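Local coordinates for DUF3829 domain-containing protein (Bacteroides thetaiotaomicron, PDB 3RH3) that is of unknown function but has an all-alpha fold and is probably a membrane-anchored lipoprotein, at residues P79-R82 / Q83-Q87. Sequence-based numbering, arbitrary orientation.
Sequences PEVR and QNLKQ
The carbonyl O of E80 accepts a 2.9 Å bond from the backbone N of N84, with the N-H pointing almost straight at it (166°). The side chain of N84 leans over the same oxygen: with CG beside its own backbone N (chi1 -68°), the amide carbon CG comes to 3.2 Å from E80 O. The ND2 group is also close to that carbonyl, but its angle is too poor for a hydrogen bond. E80 runs alongside N84 in the same direction, its CG 3.8 Å from N84 ND2. The E80 chain is extended, and its carboxylate continues toward the N-terminal end of the helix, its plane turned 49° from that of the amide. Three further i to i+4 bonds, Q83 N to P79 O, L85 N to V81 O and K86 N to R82 O, complete the first turns of helix 79-111. P79 suits this amino-terminal position, where its missing N-H costs no helical bond, and the side-chain OD1 of N78, just ahead, accepts from the N of V81. On the inward face V81 and L85 lie side by side, CG1 of V81 touching CD1 of L85 at 3.8 Å. This apolar strip packs against helix 115-154, V81 on I142 and L146, L85 on L143, while L85 also meets P73 and F77 of the preceding loop. R82 leaves the same turn on another side; a bend at chi3 turns its guanidinium end, and NE donates to the carbonyl O of P73, tying the helix start back to that loop. A bound di(hydroxyethyl)ether molecule, probably from the crystallisation liquor, lies near the R82 side chain.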
loop_
_atom_site.group_PDB
_atom_site.type_symbol
_atom_site.label_atom_id
_atom_site.label_comp_id
_atom_site.label_asym_id
_atom_site.label_seq_id
_atom_site.Cartn_x
_atom_site.Cartn_y
_atom_site.Cartn_z
ATOM N N PRO A 79 11.385 17.660 11.233
ATOM C CA PRO A 79 12.526 17.484 10.314
ATOM C C PRO A 79 12.918 16.054 10.010
ATOM O O PRO A 79 13.293 15.769 8.879
ATOM C CB PRO A 79 13.659 18.224 11.029
ATOM C CG PRO A 79 12.970 19.274 11.821
ATOM C CD PRO A 79 11.727 18.618 12.314
ATOM N N GLU A 80 12.849 15.158 11.001
ATOM C CA GLU A 80 13.168 13.744 10.816
ATOM C C GLU A 80 12.178 13.155 9.828
ATOM O O GLU A 80 12.588 12.526 8.846
ATOM C CB GLU A 80 13.143 13.009 12.171
ATOM C CG GLU A 80 13.567 11.550 12.132
ATOM C CD GLU A 80 13.497 10.808 13.459
ATOM O OE1 GLU A 80 12.711 11.220 14.346
ATOM O OE2 GLU A 80 14.225 9.799 13.607
ATOM N N VAL A 81 10.888 13.445 10.021
ATOM C CA VAL A 81 9.834 12.934 9.128
ATOM C C VAL A 81 10.041 13.459 7.707
ATOM O O VAL A 81 9.961 12.675 6.770
ATOM C CB VAL A 81 8.401 13.216 9.655
ATOM C CG1 VAL A 81 7.356 13.008 8.563
ATOM C CG2 VAL A 81 8.083 12.319 10.853
ATOM N N ARG A 82 10.352 14.763 7.549
ATOM C CA ARG A 82 10.561 15.367 6.234
ATOM C C ARG A 82 11.742 14.703 5.518
ATOM O O ARG A 82 11.625 14.353 4.345
ATOM C CB ARG A 82 10.774 16.894 6.345
ATOM C CG ARG A 82 9.559 17.595 6.878
ATOM C CD ARG A 82 9.932 18.972 7.329
ATOM N NE ARG A 82 9.979 19.922 6.210
ATOM C CZ ARG A 82 10.234 21.214 6.340
ATOM N NH1 ARG A 82 10.442 21.739 7.543
ATOM N NH2 ARG A 82 10.275 21.995 5.275
ATOM N N GLN A 83 12.862 14.512 6.232
ATOM C CA GLN A 83 14.041 13.863 5.671
ATOM C C GLN A 83 13.756 12.384 5.275
ATOM O O GLN A 83 14.170 11.942 4.191
ATOM C CB GLN A 83 15.226 13.962 6.657
ATOM C CG GLN A 83 16.536 13.423 6.085
ATOM C CD GLN A 83 16.986 14.019 4.762
ATOM O OE1 GLN A 83 16.734 15.192 4.427
ATOM N NE2 GLN A 83 17.700 13.220 3.986
ATOM N N ASN A 84 13.054 11.635 6.134
ATOM C CA ASN A 84 12.667 10.243 5.842
ATOM C C ASN A 84 11.804 10.156 4.598
ATOM O O ASN A 84 12.023 9.288 3.756
ATOM C CB ASN A 84 11.916 9.606 7.026
ATOM C CG ASN A 84 12.769 9.386 8.237
ATOM O OD1 ASN A 84 13.984 9.351 8.157
ATOM N ND2 ASN A 84 12.147 9.251 9.391
ATOM N N LEU A 85 10.856 11.072 4.455
ATOM C CA LEU A 85 9.993 11.076 3.284
ATOM C C LEU A 85 10.806 11.365 2.010
ATOM O O LEU A 85 10.633 10.672 1.000
ATOM C CB LEU A 85 8.845 12.090 3.456
ATOM C CG LEU A 85 7.700 11.668 4.398
ATOM C CD1 LEU A 85 6.825 12.848 4.764
ATOM C CD2 LEU A 85 6.855 10.529 3.792
ATOM N N LYS A 86 11.704 12.366 2.082
ATOM C CA LYS A 86 12.531 12.800 0.959
ATOM C C LYS A 86 13.486 11.679 0.512
ATOM O O LYS A 86 13.674 11.483 -0.681
ATOM C CB LYS A 86 13.302 14.077 1.337
ATOM C CG LYS A 86 14.026 14.751 0.180
ATOM C CD LYS A 86 14.726 16.021 0.617
ATOM C CE LYS A 86 15.737 16.484 -0.397
ATOM N NZ LYS A 86 17.037 15.797 -0.219
ATOM N N GLN A 87 14.098 10.975 1.460
ATOM C CA GLN A 87 15.047 9.907 1.175
ATOM C C GLN A 87 14.342 8.687 0.563
ATOM O O GLN A 87 14.859 8.074 -0.376
ATOM C CB GLN A 87 15.745 9.526 2.479
ATOM C CG GLN A 87 16.956 8.627 2.340
ATOM C CD GLN A 87 17.456 8.260 3.715
ATOM O OE1 GLN A 87 17.809 9.122 4.531
ATOM N NE2 GLN A 87 17.446 6.976 4.019
#